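Local structure of SusD family protein (Bacteroides uniformis, 7KV1) at residues A[190-195]-A[238-243]; A[248-253]-A[420-425]. The protein probably binds beta-glucan at the cell surface as a SusD-like glycan-binding protein of a human gut bacterium. All blocks are in the same frame, centred on the assembly; numbering follows the deposited sequence.

In the fold
Both contacts lie in the helical framework of the SusD-like fold, with centres about 15 Å apart. In contact 1, helix 185-201 packs on helix 230-244; in contact 2, the next helix in the chain, 250-262, meets the turn after helix 408-420. The two patches touch: Val241 CG1 lies 3.6 Å from Phe250 CD1, and Ile193 CG2 is 3.5 Å from Arg249 CZ, so the packing is continuous from one contact to the other. The cobalt hexammine pocket involves the other ends of both contact 2 helices, through Leu260 and Ile261 near the end of 250-262 and Tyr408 at the start of 408-420.

Contact 1: A[190-195]-A[238-243]; sequences AELIAE and AEMVMY. With EDO (1,2-ethanediol), chain D.
Met240 and Val241 of helix 230-244 pack against Leu192 and Ile193 of helix 185-201 in a buried, apolar contact between two helices of the TPR-rich SusD fold. The two short segments run nearly antiparallel, at 150°, with their axes 10.8 Å apart at closest approach, a spacing that the long Met240 side chain bridges, with Ile193 CD1 reaching across beside it.

Glu239, one residue ahead of the touching pair, turns to a polar neighbourhood. Its chain is extended, and OE2 accepts a hydrogen bond of 2.6 Å from O2 of 1,2-ethanediol, probably a molecule of the crystallisation liquor that is also bonded to the hydroxyl of Tyr405. Asn157 binds the same carboxylate oxygen and Tyr406 the other, so the carboxylate is fixed by three partners.

Met240 follows and has the largest share of the contact. Extended as far as SD, its chain bends there (chi3 51°); the side chain crosses that of Leu192 at about a right angle, with its methyl CE against it. Met240 CE sits 3.4 Å from Leu192 CB, tighter than ordinary van der Waals contact, and 3.8 Å from Leu192 CD1. Nearer the helix, Met240 CB lies 4.1 Å from Ile193 CD1, where the two side chains run alongside one another, pointing opposite ways.

Val241 closes the touching surface with its CG2 branch, 4.0 Å from the same Ile193 CD1. Ile193 reaches both neighbours because CG1 stands anti to its backbone N (chi1 -157°), which carries CD1 across to helix 230-244. Beyond the patch, Tyr243 stacks its ring on His161 of helix 138-162.

With side chains meeting carbon to carbon, the two helices are joined by shape and burial, while the Glu239 carboxylate points elsewhere and takes hydrogen bonds from neutral partners, which probably stabilise any charge it carries.

Contact 2: A[248-253]-A[420-425]; sequences SRFSKA and LRTGGS
Phe250, in the first turn of helix 250-262, packs on Arg421 and Thr422, which form the middle of a type I beta turn from Leu420 to Gly423. This turn leads out of helix 408-420, so the contact joins the start of one helix of the SusD fold to the loop following another; Arg249 occupies the N-cap position.

The tight part is built around the Phe250 ring. Its outer edge, at CE2 and CZ, points at one face of the Arg421 guanidinium, off-centre toward the rim, and the two planes stand 66° apart. Phe250 CZ approaches Arg421 NH2 to 3.4 Å, and Phe250 CE2 lies 3.6 Å from Arg421 CZ. The arginine arrives there through a bend at chi3 (64°), which brings its end to the rim of the phenylalanine ring. Glu417 on the preceding helix 408-420 forms a salt bridge with NH1, and Asn245 OD1 takes a hydrogen bond from NH2. These bonds probably fix the plane that the ring edge meets, while Val241 and Leu418 also pack on Phe250.

Toward solvent the packing thins. Ser251 is exposed, and its OG brushes the methyl CG2 of Thr422 at 3.9 Å without a polar bond. The threonine keeps its own hydroxyl for the preceding helix: OG1 is hydrogen-bonded to the backbone oxygens of Leu418 and Ser419. At Gly423, which closes the turn, the chain adopts a positive phi (92°), a conformation that glycine favours.

Thr422 links the two regimes, because its methyl serves both sides: while it barely grazes the serine hydroxyl, the same CG2 is pressed to 3.4 Å from Phe250 CB.

Contact 1: A[190-195]-A[238-243]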
loop_
_atom_site.group_PDB
_atom_site.type_symbol
_atom_site.label_atom_id
_atom_site.label_comp_id
_atom_site.label_asym_id
_atom_site.label_seq_id
_atom_site.Cartn_x
_atom_site.Cartn_y
_atom_site.Cartn_z
ATOM N N ALA A 190 -4.847 -19.236 -1.445
ATOM C CA ALA A 190 -4.297 -20.544 -1.010
ATOM C C ALA A 190 -2.914 -20.742 -1.633
ATOM O O ALA A 190 -1.951 -21.120 -0.902
ATOM C CB ALA A 190 -5.246 -21.673 -1.387
ATOM N N GLU A 191 -2.801 -20.462 -2.924
ATOM C CA GLU A 191 -1.525 -20.557 -3.655
ATOM C C GLU A 191 -0.495 -19.567 -3.115
ATOM O O GLU A 191 0.660 -19.980 -2.840
ATOM C CB GLU A 191 -1.717 -20.188 -5.116
ATOM C CG GLU A 191 -2.352 -21.293 -5.876
ATOM C CD GLU A 191 -1.346 -22.268 -6.417
ATOM O OE1 GLU A 191 -0.213 -22.282 -5.898
ATOM O OE2 GLU A 191 -1.723 -22.982 -7.359
ATOM N N LEU A 192 -0.858 -18.299 -3.074
ATOM C CA LEU A 192 0.089 -17.222 -2.715
ATOM C C LEU A 192 0.655 -17.459 -1.316
ATOM O O LEU A 192 1.868 -17.278 -1.144
ATOM C CB LEU A 192 -0.610 -15.868 -2.729
ATOM C CG LEU A 192 -0.631 -15.134 -4.052
ATOM C CD1 LEU A 192 -0.966 -13.671 -3.798
ATOM C CD2 LEU A 192 0.708 -15.289 -4.775
ATOM N N ILE A 193 -0.214 -17.807 -0.374
ATOM C CA ILE A 193 0.174 -17.926 1.063
ATOM C C ILE A 193 1.042 -19.181 1.227
ATOM O O ILE A 193 2.037 -19.105 1.996
ATOM C CB ILE A 193 -1.056 -17.871 1.995
ATOM C CG1 ILE A 193 -0.656 -17.440 3.401
ATOM C CG2 ILE A 193 -1.811 -19.207 2.007
ATOM C CD1 ILE A 193 -0.153 -15.984 3.481
ATOM N N ALA A 194 0.798 -20.239 0.447
ATOM C CA ALA A 194 1.671 -21.444 0.382
ATOM C C ALA A 194 3.040 -21.052 -0.159
ATOM O O ALA A 194 4.039 -21.428 0.455
ATOM C CB ALA A 194 1.067 -22.573 -0.446
ATOM N N GLU A 195 3.081 -20.280 -1.235
ATOM C CA GLU A 195 4.336 -19.835 -1.874
ATOM C C GLU A 195 5.112 -18.983 -0.856
ATOM O O GLU A 195 6.348 -19.229 -0.651
ATOM C CB GLU A 195 4.014 -19.188 -3.232
ATOM C CG GLU A 195 5.178 -18.513 -3.944
ATOM C CD GLU A 195 6.331 -19.405 -4.424
ATOM O OE1 GLU A 195 6.286 -20.611 -4.178
ATOM O OE2 GLU A 195 7.302 -18.875 -4.996
ATOM N N ALA A 238 1.372 -11.197 7.151
ATOM C CA ALA A 238 0.373 -10.644 8.079
ATOM C C ALA A 238 -0.722 -9.978 7.253
ATOM O O ALA A 238 -1.885 -10.236 7.506
ATOM C CB ALA A 238 1.010 -9.679 9.039
ATOM N N GLU A 239 -0.339 -9.151 6.290
ATOM C CA GLU A 239 -1.291 -8.418 5.436
ATOM C C GLU A 239 -2.239 -9.398 4.763
ATOM O O GLU A 239 -3.462 -9.178 4.823
ATOM C CB GLU A 239 -0.538 -7.610 4.376
ATOM C CG GLU A 239 -1.489 -6.907 3.426
ATOM C CD GLU A 239 -0.766 -6.001 2.470
ATOM O OE1 GLU A 239 0.098 -5.211 2.952
ATOM O OE2 GLU A 239 -1.062 -6.095 1.267
ATOM N N MET A 240 -1.700 -10.449 4.150
ATOM C CA MET A 240 -2.545 -11.379 3.382
ATOM C C MET A 240 -3.446 -12.172 4.323
ATOM O O MET A 240 -4.643 -12.336 4.009
ATOM C CB MET A 240 -1.674 -12.331 2.568
ATOM C CG MET A 240 -1.003 -11.620 1.437
ATOM S SD MET A 240 -0.119 -12.747 0.326
ATOM C CE MET A 240 -1.363 -13.986 -0.049
ATOM N N VAL A 241 -2.879 -12.716 5.405
ATOM C CA VAL A 241 -3.674 -13.507 6.375
ATOM C C VAL A 241 -4.823 -12.605 6.881
ATOM O O VAL A 241 -6.006 -13.034 6.910
ATOM C CB VAL A 241 -2.743 -13.995 7.500
ATOM C CG1 VAL A 241 -3.526 -14.456 8.707
ATOM C CG2 VAL A 241 -1.833 -15.108 7.018
ATOM N N MET A 242 -4.528 -11.358 7.227
ATOM C CA MET A 242 -5.593 -10.481 7.791
ATOM C C MET A 242 -6.643 -10.173 6.705
ATOM O O MET A 242 -7.848 -10.129 6.998
ATOM C CB MET A 242 -4.950 -9.227 8.386
ATOM C CG MET A 242 -4.066 -9.566 9.614
ATOM S SD MET A 242 -2.988 -8.195 10.097
ATOM C CE MET A 242 -4.158 -7.225 11.052
ATOM N N TYR A 243 -6.218 -9.938 5.471
ATOM C CA TYR A 243 -7.149 -9.521 4.400
ATOM C C TYR A 243 -8.065 -10.702 4.097
ATOM O O TYR A 243 -9.187 -10.502 3.761
ATOM C CB TYR A 243 -6.426 -9.041 3.137
ATOM C CG TYR A 243 -7.379 -8.295 2.238
ATOM C CD1 TYR A 243 -7.816 -7.029 2.572
ATOM C CD2 TYR A 243 -7.865 -8.850 1.054
ATOM C CE1 TYR A 243 -8.744 -6.360 1.795
ATOM C CE2 TYR A 243 -8.756 -8.177 0.237
ATOM C CZ TYR A 243 -9.204 -6.917 0.612
ATOM O OH TYR A 243 -10.117 -6.247 -0.154
HETATM C C1 EDO D . -1.875 -4.722 -2.149
HETATM O O1 EDO D . -0.915 -4.419 -3.149
HETATM C C2 EDO D . -1.730 -3.880 -0.939
HETATM O O2 EDO D . -0.474 -4.081 -0.293
#

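Contact 2: A[248-253]-A[420-425]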
loop_
_atom_site.group_PDB
_atom_site.type_symbol
_atom_site.label_atom_id
_atom_site.label_comp_id
_atom_site.label_asym_id
_atom_site.label_seq_id
_atom_site.Cartn_x
_atom_site.Cartn_y
_atom_site.Cartn_z
ATOM N N SER A 248 -6.942 -19.622 10.710
ATOM C CA SER A 248 -5.978 -20.745 10.813
ATOM C C SER A 248 -4.549 -20.210 10.859
ATOM O O SER A 248 -3.681 -20.923 11.402
ATOM C CB SER A 248 -6.144 -21.785 9.727
ATOM O OG SER A 248 -5.551 -21.351 8.528
ATOM N N ARG A 249 -4.295 -19.005 10.364
ATOM C CA ARG A 249 -2.898 -18.493 10.299
ATOM C C ARG A 249 -2.652 -17.288 11.209
ATOM O O ARG A 249 -1.533 -16.760 11.129
ATOM C CB ARG A 249 -2.564 -18.202 8.835
ATOM C CG ARG A 249 -2.216 -19.464 8.052
ATOM C CD ARG A 249 -1.857 -19.126 6.625
ATOM N NE ARG A 249 -1.397 -20.259 5.809
ATOM C CZ ARG A 249 -2.148 -20.985 4.967
ATOM N NH1 ARG A 249 -3.441 -20.753 4.823
ATOM N NH2 ARG A 249 -1.574 -21.916 4.218
ATOM N N PHE A 250 -3.605 -16.880 12.058
ATOM C CA PHE A 250 -3.462 -15.675 12.913
ATOM C C PHE A 250 -2.287 -15.855 13.882
ATOM O O PHE A 250 -1.468 -14.962 14.019
ATOM C CB PHE A 250 -4.741 -15.340 13.678
ATOM C CG PHE A 250 -5.847 -14.705 12.877
ATOM C CD1 PHE A 250 -5.713 -14.431 11.521
ATOM C CD2 PHE A 250 -7.042 -14.400 13.491
ATOM C CE1 PHE A 250 -6.751 -13.875 10.799
ATOM C CE2 PHE A 250 -8.088 -13.841 12.769
ATOM C CZ PHE A 250 -7.947 -13.595 11.417
ATOM N N SER A 251 -2.210 -16.997 14.567
ATOM C CA SER A 251 -1.116 -17.282 15.535
ATOM C C SER A 251 0.260 -17.239 14.852
ATOM O O SER A 251 1.215 -16.708 15.433
ATOM C CB SER A 251 -1.358 -18.605 16.221
ATOM O OG SER A 251 -2.539 -18.485 17.008
ATOM N N LYS A 252 0.403 -17.836 13.679
ATOM C CA LYS A 252 1.694 -17.796 12.966
ATOM C C LYS A 252 2.006 -16.342 12.597
ATOM O O LYS A 252 3.152 -15.919 12.779
ATOM C CB LYS A 252 1.610 -18.703 11.747
ATOM C CG LYS A 252 2.920 -19.016 11.074
ATOM C CD LYS A 252 2.779 -20.272 10.233
ATOM C CE LYS A 252 3.855 -20.401 9.188
ATOM N NZ LYS A 252 3.551 -21.503 8.248
ATOM N N ALA A 253 1.041 -15.590 12.053
ATOM C CA ALA A 253 1.298 -14.186 11.666
ATOM C C ALA A 253 1.740 -13.395 12.907
ATOM O O ALA A 253 2.712 -12.570 12.818
ATOM C CB ALA A 253 0.089 -13.589 11.006
ATOM N N LEU A 420 -5.407 -9.890 20.055
ATOM C CA LEU A 420 -6.811 -9.828 20.505
ATOM C C LEU A 420 -7.634 -10.871 19.761
ATOM O O LEU A 420 -8.555 -11.392 20.378
ATOM C CB LEU A 420 -7.360 -8.418 20.324
ATOM C CG LEU A 420 -6.656 -7.363 21.174
ATOM C CD1 LEU A 420 -7.072 -5.978 20.726
ATOM C CD2 LEU A 420 -6.909 -7.587 22.660
ATOM N N ARG A 421 -7.344 -11.183 18.500
ATOM C CA ARG A 421 -8.261 -12.110 17.781
ATOM C C ARG A 421 -7.847 -13.571 17.993
ATOM O O ARG A 421 -8.484 -14.431 17.385
ATOM C CB ARG A 421 -8.370 -11.761 16.299
ATOM C CG ARG A 421 -8.886 -10.360 16.046
ATOM C CD ARG A 421 -8.835 -9.916 14.610
ATOM N NE ARG A 421 -9.694 -10.697 13.746
ATOM C CZ ARG A 421 -9.710 -10.596 12.415
ATOM N NH1 ARG A 421 -8.920 -9.732 11.777
ATOM N NH2 ARG A 421 -10.517 -11.370 11.726
ATOM N N THR A 422 -6.839 -13.862 18.814
ATOM C CA THR A 422 -6.456 -15.252 19.162
ATOM C C THR A 422 -6.602 -15.441 20.682
ATOM O O THR A 422 -5.870 -16.255 21.247
ATOM C CB THR A 422 -5.052 -15.555 18.622
ATOM O OG1 THR A 422 -4.135 -14.623 19.177
ATOM C CG2 THR A 422 -4.956 -15.479 17.111
ATOM N N GLY A 423 -7.450 -14.633 21.324
ATOM C CA GLY A 423 -7.808 -14.752 22.749
ATOM C C GLY A 423 -6.925 -13.917 23.661
ATOM O O GLY A 423 -7.021 -14.127 24.844
ATOM N N GLY A 424 -6.080 -13.014 23.147
ATOM C CA GLY A 424 -5.127 -12.245 23.967
ATOM C C GLY A 424 -5.817 -11.246 24.873
ATOM O O GLY A 424 -6.985 -10.833 24.609
ATOM N N SER A 425 -5.129 -10.851 25.936
ATOM C CA SER A 425 -5.684 -9.917 26.940
ATOM C C SER A 425 -5.694 -8.481 26.378
ATOM O O SER A 425 -4.641 -7.993 25.875
ATOM C CB SER A 425 -4.916 -9.975 28.232
ATOM O OG SER A 425 -5.399 -8.971 29.116
#